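Local coordinates for NEQ263 (Nanoarchaeum equitans Kin4-M, PDB 5BN3), which probably binds ATP or ADP as the NeqB subunit of an unusual archaeal ATP synthase core complex, which it forms together with NeqA, at residues I262-G267 / G296-G301; V205-A210 / V221-L226; P6-V11 / S239-E244; E14-G19 / N37-L42; P139-A144 / S166-M171. All blocks are in the same frame, centred on the assembly; numbering follows the deposited sequence.

Contact 1: residues I262-G267 / G296-G301; sequences IYERSG and GYITEG
Tyr263 carries its ring carbon CG anti to its own carbonyl carbon (chi1 -62°), and Ile298 takes a similar rotamer that leaves CG2 anti to the backbone N and directed at that ring. Ile298 CG2 arrives in the ring plane, at the edge, 3.5 Å from Tyr263 CD2, and also reaches Tyr263 CB at 3.7 Å. The two side chains cross at about a right angle. One face of the ring is approached by Thr299 CG2, which stands 4.2 Å from Tyr263 CD2 and is offset toward the rim. Beyond this apolar contact the tyrosine hydroxyl is hydrogen-bonded to Thr295 OG1. In the nucleotide-binding domain of this ATPase family, the contact joins the end of helix 255-263 to the turn between helix 290-296 and strand 301-304. That turn lies close to Arg326, which is seen to contact ADP in this protein and which bonds to Gly296 O. Glu264 OE1 and Glu300 OE2 lie 5.5 Å apart, and Lys129 NZ makes a salt bridge to each, which probably offsets their repulsion. Arg253 of the neighbouring ATP synthase alpha chain bonds to the carbonyls of Ile298 and Thr299. After the helix, Ser266 OG bonds to Tyr263 O at 2.8 Å.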
# COMPACT_ATOMS: atom_id res chain seq x y z
N ILE B 262 8.92 22.46 -17.97
CA ILE B 262 9.13 23.70 -17.24
C ILE B 262 10.60 23.86 -16.84
O ILE B 262 11.23 24.87 -17.16
CB ILE B 262 8.24 23.76 -16.00
CG1 ILE B 262 6.77 23.90 -16.42
CG2 ILE B 262 8.62 24.92 -15.10
CD1 ILE B 262 5.85 24.00 -15.26
N TYR B 263 11.14 22.86 -16.14
CA TYR B 263 12.51 22.94 -15.61
C TYR B 263 13.58 23.09 -16.69
O TYR B 263 14.58 23.77 -16.48
CB TYR B 263 12.82 21.70 -14.76
CG TYR B 263 11.94 21.51 -13.54
CD1 TYR B 263 11.35 22.60 -12.90
CD2 TYR B 263 11.72 20.25 -13.01
CE1 TYR B 263 10.56 22.41 -11.78
CE2 TYR B 263 10.93 20.06 -11.90
CZ TYR B 263 10.35 21.14 -11.28
OH TYR B 263 9.57 20.95 -10.17
N GLU B 264 13.37 22.45 -17.84
CA GLU B 264 14.36 22.47 -18.92
C GLU B 264 14.35 23.76 -19.73
O GLU B 264 15.18 23.94 -20.62
CB GLU B 264 14.18 21.25 -19.84
CG GLU B 264 14.60 19.93 -19.21
CD GLU B 264 16.11 19.73 -19.22
OE1 GLU B 264 16.65 19.25 -18.20
OE2 GLU B 264 16.76 20.03 -20.24
N ARG B 265 13.41 24.65 -19.43
CA ARG B 265 13.41 25.98 -20.03
C ARG B 265 14.32 26.88 -19.20
O ARG B 265 13.89 27.89 -18.64
CB ARG B 265 12.00 26.55 -20.12
CG ARG B 265 11.10 25.78 -21.08
CD ARG B 265 9.67 26.30 -21.07
NE ARG B 265 9.51 27.54 -21.82
CZ ARG B 265 8.36 28.21 -21.93
NH1 ARG B 265 7.27 27.76 -21.32
NH2 ARG B 265 8.31 29.33 -22.63
N SER B 266 15.58 26.48 -19.12
CA SER B 266 16.60 27.17 -18.35
C SER B 266 17.92 26.85 -19.01
O SER B 266 17.97 26.05 -19.95
CB SER B 266 16.62 26.63 -16.92
OG SER B 266 16.87 25.23 -16.92
N GLY B 267 19.00 27.46 -18.54
CA GLY B 267 20.31 27.10 -19.04
C GLY B 267 21.16 28.25 -19.52
O GLY B 267 20.85 29.43 -19.30
N GLY B 296 13.81 15.71 -8.44
CA GLY B 296 15.18 15.29 -8.25
C GLY B 296 15.77 14.69 -9.51
O GLY B 296 16.95 14.92 -9.82
N TYR B 297 14.96 13.93 -10.24
CA TYR B 297 15.41 13.31 -11.49
C TYR B 297 15.58 14.30 -12.64
O TYR B 297 16.11 13.95 -13.70
CB TYR B 297 14.42 12.21 -11.93
CG TYR B 297 14.66 10.86 -11.30
CD1 TYR B 297 15.82 10.14 -11.56
CD2 TYR B 297 13.71 10.27 -10.48
CE1 TYR B 297 16.03 8.90 -11.00
CE2 TYR B 297 13.91 9.02 -9.92
CZ TYR B 297 15.08 8.34 -10.19
OH TYR B 297 15.30 7.10 -9.64
N ILE B 298 15.12 15.54 -12.45
CA ILE B 298 15.18 16.54 -13.52
C ILE B 298 16.15 17.69 -13.24
O ILE B 298 17.01 17.99 -14.06
CB ILE B 298 13.79 17.14 -13.81
CG1 ILE B 298 12.82 16.03 -14.22
CG2 ILE B 298 13.88 18.19 -14.91
CD1 ILE B 298 11.36 16.41 -14.07
N THR B 299 16.01 18.35 -12.09
CA THR B 299 16.90 19.45 -11.74
C THR B 299 18.34 18.97 -11.61
O THR B 299 18.60 17.77 -11.42
CB THR B 299 16.47 20.20 -10.46
OG1 THR B 299 16.46 19.30 -9.34
CG2 THR B 299 15.09 20.81 -10.64
N GLU B 300 19.29 19.89 -11.73
CA GLU B 300 20.70 19.54 -11.66
C GLU B 300 21.18 19.65 -10.22
O GLU B 300 22.17 20.32 -9.92
CB GLU B 300 21.51 20.41 -12.62
CG GLU B 300 21.26 20.04 -14.08
CD GLU B 300 21.48 21.19 -15.05
OE1 GLU B 300 21.60 22.35 -14.60
OE2 GLU B 300 21.52 20.92 -16.27
N GLY B 301 20.47 18.96 -9.33
CA GLY B 301 20.77 18.98 -7.92
C GLY B 301 19.67 19.60 -7.09
O GLY B 301 18.64 20.04 -7.63

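Contact 2: residues V205-A210 / V221-L226; sequences VALTLA and VLVLML
Ala210 and Val223 make the tight part of this contact, with Ala210 CB 3.8 Å from Val223 CG2. The valine branch used is the one anti to its carbonyl carbon. The short alanine lets the backbones come close here, as the 6.6 Å between the CA atoms of Ala210 and Val221 shows; Val221 CG1 adds a wider contact to Ala210 CB at 4.2 Å. One helical turn back the fit is looser. Val223 CG1 is 4.3 Å from Leu207 CD2 and 5.2 Å from Ala206 CB, although the latter's bond from the backbone points toward the strand. Contact there depends on a longer reach: Met225 holds CG between its backbone N and carbonyl carbon (chi1 58°) and bends again at its last torsion, so that CE meets Leu207 CD1 at 4.0 Å. The leucine and methionine chains cross nearly perpendicularly. The axes of 205-210 and 221-226 run antiparallel, at 174° and 9.8 Å closest approach, as expected in a beta-alpha-beta crossover: strand 185-190 leads through helix 196-215 into strand 220-226, parallel to it, with strand 156-162 between the two in the sheet. No side of the contact opens to solvent. Past the loose end Ala206 packs on Phe188 of strand 185-190, and beside the tight end Ala210 and Val223 share Ile274 of strand 273-281. From the strand's reverse face, Leu222 and Leu224 pack on helix 140-151.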
# COMPACT_ATOMS: atom_id res chain seq x y z
N VAL B 205 4.16 31.49 -18.36
CA VAL B 205 4.27 32.89 -18.78
C VAL B 205 5.55 33.51 -18.22
O VAL B 205 6.18 34.33 -18.88
CB VAL B 205 3.01 33.74 -18.39
CG1 VAL B 205 1.74 33.05 -18.85
CG2 VAL B 205 2.95 33.98 -16.89
N ALA B 206 5.93 33.10 -17.02
CA ALA B 206 7.15 33.60 -16.38
C ALA B 206 8.40 33.16 -17.15
O ALA B 206 9.34 33.94 -17.32
CB ALA B 206 7.22 33.12 -14.94
N LEU B 207 8.41 31.91 -17.59
CA LEU B 207 9.53 31.38 -18.36
C LEU B 207 9.54 31.85 -19.81
O LEU B 207 10.60 31.95 -20.43
CB LEU B 207 9.56 29.85 -18.28
CG LEU B 207 10.03 29.29 -16.94
CD1 LEU B 207 9.77 27.80 -16.86
CD2 LEU B 207 11.50 29.58 -16.76
N THR B 208 8.36 32.14 -20.36
CA THR B 208 8.28 32.74 -21.69
C THR B 208 8.94 34.11 -21.67
O THR B 208 9.69 34.46 -22.58
CB THR B 208 6.82 32.86 -22.17
OG1 THR B 208 6.26 31.55 -22.32
CG2 THR B 208 6.76 33.58 -23.51
N LEU B 209 8.67 34.88 -20.62
CA LEU B 209 9.33 36.17 -20.44
C LEU B 209 10.83 35.99 -20.22
O LEU B 209 11.64 36.73 -20.75
CB LEU B 209 8.72 36.94 -19.26
CG LEU B 209 9.44 38.25 -18.91
CD1 LEU B 209 9.31 39.24 -20.06
CD2 LEU B 209 8.92 38.85 -17.62
N ALA B 210 11.18 34.98 -19.42
CA ALA B 210 12.58 34.72 -19.11
C ALA B 210 13.40 34.38 -20.35
O ALA B 210 14.52 34.85 -20.51
CB ALA B 210 12.69 33.61 -18.08
N VAL B 221 19.31 35.98 -16.35
CA VAL B 221 18.04 36.04 -15.63
C VAL B 221 18.00 35.03 -14.48
O VAL B 221 18.49 33.91 -14.62
CB VAL B 221 16.86 35.80 -16.59
CG1 VAL B 221 15.54 35.78 -15.83
CG2 VAL B 221 16.82 36.88 -17.66
N LEU B 222 17.43 35.44 -13.35
CA LEU B 222 17.19 34.52 -12.24
C LEU B 222 15.69 34.27 -12.10
O LEU B 222 14.91 35.21 -11.92
CB LEU B 222 17.74 35.08 -10.93
CG LEU B 222 17.40 34.25 -9.69
CD1 LEU B 222 18.06 32.89 -9.78
CD2 LEU B 222 17.81 34.96 -8.41
N VAL B 223 15.28 33.01 -12.18
CA VAL B 223 13.88 32.66 -12.01
C VAL B 223 13.66 31.86 -10.72
O VAL B 223 14.28 30.81 -10.52
CB VAL B 223 13.33 31.87 -13.21
CG1 VAL B 223 11.84 31.60 -13.02
CG2 VAL B 223 13.56 32.63 -14.49
N LEU B 224 12.79 32.37 -9.86
CA LEU B 224 12.39 31.67 -8.65
C LEU B 224 10.93 31.24 -8.79
O LEU B 224 10.08 32.04 -9.18
CB LEU B 224 12.54 32.59 -7.43
CG LEU B 224 13.87 33.30 -7.21
CD1 LEU B 224 13.78 34.28 -6.06
CD2 LEU B 224 14.97 32.29 -6.96
N MET B 225 10.64 29.98 -8.48
CA MET B 225 9.24 29.53 -8.48
C MET B 225 8.89 28.63 -7.29
O MET B 225 9.69 27.80 -6.86
CB MET B 225 8.82 28.92 -9.82
CG MET B 225 9.63 27.72 -10.29
SD MET B 225 8.96 27.04 -11.83
CE MET B 225 9.26 28.40 -12.96
N LEU B 226 7.67 28.82 -6.80
CA LEU B 226 7.19 28.21 -5.56
C LEU B 226 5.67 28.26 -5.65
O LEU B 226 5.13 29.31 -6.02
CB LEU B 226 7.67 29.06 -4.38
CG LEU B 226 7.13 28.84 -2.97
CD1 LEU B 226 7.66 27.55 -2.38
CD2 LEU B 226 7.49 30.02 -2.08

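Contact 3: residues P6-V11 / S239-E244; sequences PPLIAV and STLRKE
The puckered ring of Pro7, which follows a cis peptide bond, turns its CG corner to Leu241, with Pro7 CG 4.4 Å from Leu241 CD1. The flat groups, the guanidinium of Arg242 and the carboxylate of Glu244, both lie on 239-244. The carboxylate sits at the edge of the guanidinium, in plane. In a salt bridge, NE and NH2 grip it side-on, both bonding to the single oxygen OE1, with Arg242 NE 2.7 Å from Glu244 OE1. The N-H...O angle of 138° at NE is well bent, as expected when two nitrogens share one acceptor. The other oxygen is approached quite differently: Ser239 OG lies 2.8 Å from Glu244 OE2 and well above the carboxylate plane, 68° out of it. This network closes the turn that follows the helix, and Tyr254 OH adds another bond to Glu244 OE1. Across the contact itself the interaction is purely apolar. Leu8 holds CG anti to its backbone N (chi1 -175°), which extends it toward the helix, where its CD2 meets Leu241 CD2 at 4.2 Å. The two leucines pass alongside each other in opposite directions. Arg242 NH1 reaches Ile32 O, so a polar link to the N-terminal domain accompanies the leucine pair. Pro7 also packs on Arg351, and Thr240 on Ile339, of a neighbouring alpha chain. Strand 8-12 lies between strands 3-5 and 38-43 of the N-terminal antiparallel sheet; the end of helix 228-241, from the nucleotide-binding domain, rests against this sheet, with Leu241 touching Leu42 as well.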
# COMPACT_ATOMS: atom_id res chain seq x y z
N PRO B 6 -18.03 24.70 -12.72
CA PRO B 6 -16.79 25.48 -12.62
C PRO B 6 -15.67 24.73 -11.91
O PRO B 6 -15.93 24.07 -10.90
CB PRO B 6 -17.22 26.69 -11.79
CG PRO B 6 -18.66 26.87 -12.12
CD PRO B 6 -19.21 25.47 -12.28
N PRO B 7 -14.44 24.82 -12.44
CA PRO B 7 -14.09 25.64 -13.60
C PRO B 7 -14.31 24.96 -14.95
O PRO B 7 -13.80 25.46 -15.95
CB PRO B 7 -12.59 25.86 -13.39
CG PRO B 7 -12.13 24.59 -12.75
CD PRO B 7 -13.27 24.13 -11.87
N LEU B 8 -15.06 23.87 -14.99
CA LEU B 8 -15.23 23.11 -16.23
C LEU B 8 -16.51 23.44 -16.99
O LEU B 8 -17.59 23.52 -16.41
CB LEU B 8 -15.16 21.60 -15.97
CG LEU B 8 -15.21 20.71 -17.21
CD1 LEU B 8 -13.95 20.90 -18.04
CD2 LEU B 8 -15.39 19.24 -16.84
N ILE B 9 -16.37 23.63 -18.30
CA ILE B 9 -17.53 23.72 -19.19
C ILE B 9 -17.40 22.70 -20.33
O ILE B 9 -16.31 22.47 -20.85
CB ILE B 9 -17.75 25.14 -19.77
CG1 ILE B 9 -16.57 25.59 -20.63
CG2 ILE B 9 -18.00 26.14 -18.65
CD1 ILE B 9 -16.78 26.94 -21.30
N ALA B 10 -18.52 22.08 -20.69
CA ALA B 10 -18.57 21.21 -21.85
C ALA B 10 -19.33 21.95 -22.94
O ALA B 10 -20.40 22.50 -22.70
CB ALA B 10 -19.26 19.90 -21.53
N VAL B 11 -18.77 21.96 -24.15
CA VAL B 11 -19.28 22.84 -25.19
C VAL B 11 -19.19 22.25 -26.60
O VAL B 11 -18.30 21.46 -26.90
CB VAL B 11 -18.60 24.22 -25.09
CG1 VAL B 11 -17.89 24.59 -26.38
CG2 VAL B 11 -19.62 25.28 -24.69
N SER B 239 -6.00 17.02 -15.04
CA SER B 239 -5.92 15.64 -15.53
C SER B 239 -7.14 14.82 -15.14
O SER B 239 -7.56 13.95 -15.89
CB SER B 239 -4.66 14.96 -14.99
OG SER B 239 -4.64 13.59 -15.34
N THR B 240 -7.71 15.11 -13.97
CA THR B 240 -8.87 14.39 -13.45
C THR B 240 -10.17 14.91 -14.08
O THR B 240 -11.14 14.16 -14.21
CB THR B 240 -8.94 14.49 -11.91
OG1 THR B 240 -7.69 14.06 -11.35
CG2 THR B 240 -10.05 13.63 -11.36
N LEU B 241 -10.19 16.18 -14.47
CA LEU B 241 -11.34 16.77 -15.15
C LEU B 241 -11.49 16.18 -16.55
O LEU B 241 -12.59 15.80 -16.96
CB LEU B 241 -11.22 18.29 -15.20
CG LEU B 241 -11.53 19.01 -13.89
CD1 LEU B 241 -11.28 20.50 -14.02
CD2 LEU B 241 -12.97 18.76 -13.47
N ARG B 242 -10.38 16.14 -17.28
CA ARG B 242 -10.25 15.23 -18.40
C ARG B 242 -10.41 13.87 -17.75
O ARG B 242 -9.96 13.67 -16.63
CB ARG B 242 -8.85 15.37 -19.00
CG ARG B 242 -8.81 15.64 -20.49
CD ARG B 242 -7.81 16.75 -20.82
NE ARG B 242 -6.47 16.49 -20.28
CZ ARG B 242 -5.42 17.28 -20.46
NH1 ARG B 242 -5.53 18.39 -21.17
NH2 ARG B 242 -4.25 16.96 -19.94
N LYS B 243 -11.07 12.92 -18.40
CA LYS B 243 -11.27 11.64 -17.73
C LYS B 243 -10.04 10.73 -17.87
O LYS B 243 -10.17 9.55 -18.20
CB LYS B 243 -12.54 10.96 -18.23
CG LYS B 243 -13.82 11.75 -17.98
CD LYS B 243 -14.12 11.87 -16.49
CE LYS B 243 -15.62 11.80 -16.21
NZ LYS B 243 -15.93 11.76 -14.75
N GLU B 244 -8.86 11.29 -17.61
CA GLU B 244 -7.60 10.57 -17.76
C GLU B 244 -7.41 9.46 -16.73
O GLU B 244 -7.88 9.55 -15.60
CB GLU B 244 -6.41 11.54 -17.66
CG GLU B 244 -6.36 12.60 -18.75
CD GLU B 244 -5.08 13.40 -18.71
OE1 GLU B 244 -5.00 14.45 -19.38
OE2 GLU B 244 -4.13 12.97 -18.02

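Contact 4: residues E14-G19 / N37-L42; sequences ENPMLG and NKALAL
Pro16 meets the start of strand 38-43 with three successive ring atoms. Its CB lies 4.3 Å from Ala39 CB, an apolar contact between two carbons whose bonds from the backbone point toward each other's segment. Pro16 CG, the next atom, has backbone for a neighbour: Lys38 O at 4.0 Å and Asn37 C at 4.2 Å. Pro16 CD closes the ring near Asn37 CA, again at 4.2 Å. The proline thus lies along the main chain where the strand starts, and no hydrogen bond crosses between the two segments. Neither the Asn37 nor the Lys38 side chain comes within 4.5 Å of 14-19; a weak bond of 3.3 Å links Lys38 NZ to Asn37 OD1. Just before the proline, Asn15 has a positive phi of 51°, a left-handed conformation that turns the chain. Arg56 hydrogen-bonds to the carbonyls of Glu14 and Asn15 at this bend. Pro16 also packs on Val56 of a neighbouring alpha chain, and its backbone bonds to that subunit. Within the N-terminal domain, the loop linking strands 8-12 and 20-23 passes beside strand 38-43, which pairs with strand 8-12 at one edge and strand 28-35 at the other; Pro16 touches Ala34 of the latter.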
# COMPACT_ATOMS: atom_id res chain seq x y z
N GLU B 14 -17.57 23.54 -33.80
CA GLU B 14 -17.20 23.01 -35.11
C GLU B 14 -15.68 22.99 -35.21
O GLU B 14 -15.02 24.03 -35.11
CB GLU B 14 -17.78 23.87 -36.21
N ASN B 15 -15.12 21.79 -35.39
CA ASN B 15 -13.67 21.59 -35.48
C ASN B 15 -12.86 22.22 -34.35
O ASN B 15 -12.13 23.19 -34.57
CB ASN B 15 -13.15 22.04 -36.85
CG ASN B 15 -13.75 21.25 -38.00
OD1 ASN B 15 -14.32 20.18 -37.80
ND2 ASN B 15 -13.60 21.77 -39.21
N PRO B 16 -12.97 21.66 -33.14
CA PRO B 16 -12.25 22.18 -31.97
C PRO B 16 -10.74 22.09 -32.12
O PRO B 16 -10.23 21.14 -32.72
CB PRO B 16 -12.70 21.25 -30.84
CG PRO B 16 -13.97 20.63 -31.32
CD PRO B 16 -13.80 20.50 -32.80
N MET B 17 -10.03 23.08 -31.59
CA MET B 17 -8.57 23.08 -31.59
C MET B 17 -8.06 22.83 -30.18
O MET B 17 -8.51 23.47 -29.23
CB MET B 17 -8.04 24.43 -32.10
CG MET B 17 -6.56 24.66 -31.88
SD MET B 17 -6.07 26.37 -32.20
CE MET B 17 -6.54 26.53 -33.93
N LEU B 18 -7.13 21.89 -30.05
CA LEU B 18 -6.54 21.58 -28.75
C LEU B 18 -5.76 22.78 -28.23
O LEU B 18 -4.84 23.26 -28.90
CB LEU B 18 -5.61 20.37 -28.86
CG LEU B 18 -5.59 19.32 -27.75
CD1 LEU B 18 -4.17 18.87 -27.47
CD2 LEU B 18 -6.27 19.81 -26.48
N GLY B 19 -6.12 23.27 -27.05
CA GLY B 19 -5.44 24.41 -26.45
C GLY B 19 -6.01 25.76 -26.84
O GLY B 19 -5.49 26.80 -26.43
N ASN B 37 -16.95 17.11 -32.57
CA ASN B 37 -17.41 18.48 -32.32
C ASN B 37 -17.68 18.77 -30.85
O ASN B 37 -18.34 19.75 -30.51
CB ASN B 37 -18.64 18.81 -33.16
CG ASN B 37 -19.82 17.91 -32.86
OD1 ASN B 37 -19.67 16.69 -32.75
ND2 ASN B 37 -21.00 18.50 -32.70
N LYS B 38 -17.17 17.90 -29.97
CA LYS B 38 -17.31 18.10 -28.54
C LYS B 38 -16.01 18.64 -27.94
O LYS B 38 -14.92 18.16 -28.26
CB LYS B 38 -17.67 16.78 -27.85
CG LYS B 38 -18.90 16.09 -28.41
CD LYS B 38 -20.15 16.96 -28.31
CE LYS B 38 -21.39 16.19 -28.72
NZ LYS B 38 -21.25 15.58 -30.07
N ALA B 39 -16.13 19.65 -27.09
CA ALA B 39 -14.96 20.23 -26.43
C ALA B 39 -15.18 20.38 -24.93
O ALA B 39 -16.30 20.64 -24.47
CB ALA B 39 -14.61 21.57 -27.04
N LEU B 40 -14.11 20.22 -24.16
CA LEU B 40 -14.12 20.55 -22.74
C LEU B 40 -13.21 21.76 -22.56
O LEU B 40 -12.13 21.82 -23.14
CB LEU B 40 -13.61 19.38 -21.90
CG LEU B 40 -14.40 18.06 -21.93
CD1 LEU B 40 -13.85 17.06 -20.92
CD2 LEU B 40 -15.88 18.30 -21.69
N ALA B 41 -13.65 22.73 -21.76
CA ALA B 41 -12.85 23.93 -21.55
C ALA B 41 -12.73 24.30 -20.07
O ALA B 41 -13.62 24.02 -19.27
CB ALA B 41 -13.41 25.09 -22.35
N LEU B 42 -11.61 24.93 -19.73
CA LEU B 42 -11.38 25.39 -18.36
C LEU B 42 -11.47 26.90 -18.27
O LEU B 42 -10.74 27.62 -18.95
CB LEU B 42 -10.00 24.94 -17.87
CG LEU B 42 -9.86 23.48 -17.45
CD1 LEU B 42 -8.48 23.20 -16.90
CD2 LEU B 42 -10.91 23.15 -16.42

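Contact 5: residues P139-A144 / S166-M171; sequences PMERLA and SDIYKM
Glu141 and Ile168 mark the closest approach of the two backbones, their CA atoms 7.8 Å apart, and Pro139 holds the N-cap position of the first helix. Both helices belong to the P-loop NTPase-type nucleotide-binding domain. Helix 140-151 follows strand 131-134, the place taken by the helix after the P-loop in this fold, while helix 166-178 follows strand 156-162. Glu141 carries the contact along its length. Its CB is 3.6 Å from Met171 SD, the thioether being brought there by an extended chain whose CG is anti to the backbone N (chi1 178°) and which bends only at the last torsion. Further out, Glu141 CG meets Ile168 CG2 at 4.1 Å. A bend at the second torsion (chi2 86°) then folds the carboxylate across the isoleucine, so that OE2 lies 3.8 Å from Ile168 CD1; the two side chains cross at about a right angle. The carboxylate thus sits beside hydrocarbon and takes no hydrogen bond from 166-171. Its charge is met from outside: Glu141 OE1 makes a salt bridge to Lys425 of the neighbouring alpha chain, and that lysine packs on Ile168 too. The contact therefore borders a subunit interface. The next residue, Arg142, makes a cation-pi interaction with Tyr315. One face of its guanidinium is covered by Pro139 CB, 3.9 Å above the plane and over its centre.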
# COMPACT_ATOMS: atom_id res chain seq x y z
N PRO B 139 12.21 27.33 6.89
CA PRO B 139 12.41 28.64 6.23
C PRO B 139 12.98 28.56 4.82
O PRO B 139 14.03 29.15 4.54
CB PRO B 139 13.42 29.33 7.15
CG PRO B 139 14.19 28.22 7.76
CD PRO B 139 13.19 27.12 7.97
N MET B 140 12.28 27.87 3.92
CA MET B 140 12.68 27.76 2.53
C MET B 140 12.61 29.12 1.82
O MET B 140 13.42 29.42 0.94
CB MET B 140 11.79 26.74 1.82
CG MET B 140 11.96 26.66 0.31
SD MET B 140 10.97 25.34 -0.41
CE MET B 140 9.35 25.73 0.24
N GLU B 141 11.64 29.94 2.22
CA GLU B 141 11.45 31.25 1.61
C GLU B 141 12.61 32.19 1.94
O GLU B 141 13.11 32.90 1.06
CB GLU B 141 10.12 31.87 2.04
CG GLU B 141 8.89 31.03 1.71
CD GLU B 141 8.58 30.00 2.78
OE1 GLU B 141 9.30 29.95 3.80
OE2 GLU B 141 7.61 29.24 2.60
N ARG B 142 13.02 32.21 3.20
CA ARG B 142 14.17 33.02 3.61
C ARG B 142 15.43 32.62 2.85
O ARG B 142 16.21 33.48 2.45
CB ARG B 142 14.41 32.91 5.12
CG ARG B 142 13.34 33.58 5.96
CD ARG B 142 13.92 34.26 7.19
NE ARG B 142 14.46 33.31 8.17
CZ ARG B 142 13.75 32.75 9.14
NH1 ARG B 142 12.46 33.04 9.28
NH2 ARG B 142 14.33 31.91 9.98
N LEU B 143 15.63 31.32 2.65
CA LEU B 143 16.80 30.83 1.93
C LEU B 143 16.83 31.32 0.49
O LEU B 143 17.86 31.75 -0.01
CB LEU B 143 16.87 29.30 1.97
CG LEU B 143 18.06 28.69 1.23
CD1 LEU B 143 19.37 29.20 1.82
CD2 LEU B 143 18.02 27.18 1.25
N ALA B 144 15.68 31.25 -0.18
CA ALA B 144 15.58 31.68 -1.57
C ALA B 144 15.85 33.17 -1.71
O ALA B 144 16.50 33.62 -2.65
CB ALA B 144 14.22 31.35 -2.12
N SER B 166 -1.18 34.39 0.71
CA SER B 166 -0.74 35.78 0.58
C SER B 166 0.45 36.12 1.47
O SER B 166 1.31 36.91 1.08
CB SER B 166 -1.90 36.75 0.84
OG SER B 166 -2.39 36.64 2.17
N ASP B 167 0.49 35.53 2.66
CA ASP B 167 1.63 35.70 3.57
C ASP B 167 2.95 35.39 2.89
O ASP B 167 3.96 36.04 3.14
CB ASP B 167 1.46 34.78 4.78
CG ASP B 167 0.43 35.28 5.76
OD1 ASP B 167 -0.28 36.26 5.45
OD2 ASP B 167 0.32 34.68 6.85
N ILE B 168 2.94 34.37 2.03
CA ILE B 168 4.15 33.92 1.36
C ILE B 168 4.58 34.87 0.23
O ILE B 168 5.71 35.36 0.23
CB ILE B 168 4.00 32.48 0.83
CG1 ILE B 168 3.65 31.52 1.98
CG2 ILE B 168 5.27 32.03 0.14
CD1 ILE B 168 4.62 31.59 3.16
N TYR B 169 3.69 35.14 -0.73
CA TYR B 169 4.08 36.00 -1.84
C TYR B 169 4.29 37.47 -1.44
O TYR B 169 5.06 38.18 -2.09
CB TYR B 169 3.15 35.85 -3.07
CG TYR B 169 1.71 36.28 -2.93
CD1 TYR B 169 1.36 37.63 -2.82
CD2 TYR B 169 0.68 35.35 -2.98
CE1 TYR B 169 0.04 38.02 -2.72
CE2 TYR B 169 -0.64 35.73 -2.88
CZ TYR B 169 -0.95 37.07 -2.75
OH TYR B 169 -2.27 37.46 -2.65
N LYS B 170 3.64 37.91 -0.37
CA LYS B 170 3.89 39.25 0.15
C LYS B 170 5.23 39.34 0.86
O LYS B 170 5.85 40.40 0.90
CB LYS B 170 2.75 39.71 1.07
CG LYS B 170 1.43 39.91 0.36
CD LYS B 170 0.68 41.13 0.88
CE LYS B 170 -0.47 41.50 -0.05
NZ LYS B 170 -0.95 42.89 0.18
N MET B 171 5.69 38.22 1.42
CA MET B 171 7.01 38.14 2.03
C MET B 171 8.09 38.40 0.98
O MET B 171 9.07 39.10 1.25
CB MET B 171 7.23 36.78 2.68
CG MET B 171 8.60 36.59 3.30
SD MET B 171 8.98 34.87 3.71
CE MET B 171 7.56 34.43 4.70

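Contacts 3 and 4 share the N-terminal antiparallel sheet, their centres 11 Å apart, where strands 8-12 and 38-43 pair through Val11 N to Ala39 O and Ile9 O to Ala41 N. Contacts 1, 2 and 5 lie in the nucleotide-binding domain. Contact 2 touches contact 1 through Arg265 and Thr208, and contact 5 through Leu226 against Met140 and Ile168; their centres are 13 and 17 Å from its own. In sequence, contacts 4, 5 and 2 close within the span from 6-11 to 239-244, and contact 1 follows. Contact 3 joins the two domains, 6-11 belonging to one and 239-244 to the other. Centres of contacts 4 and 5 are about 39 Å apart; all but contact 2 touch alpha chains.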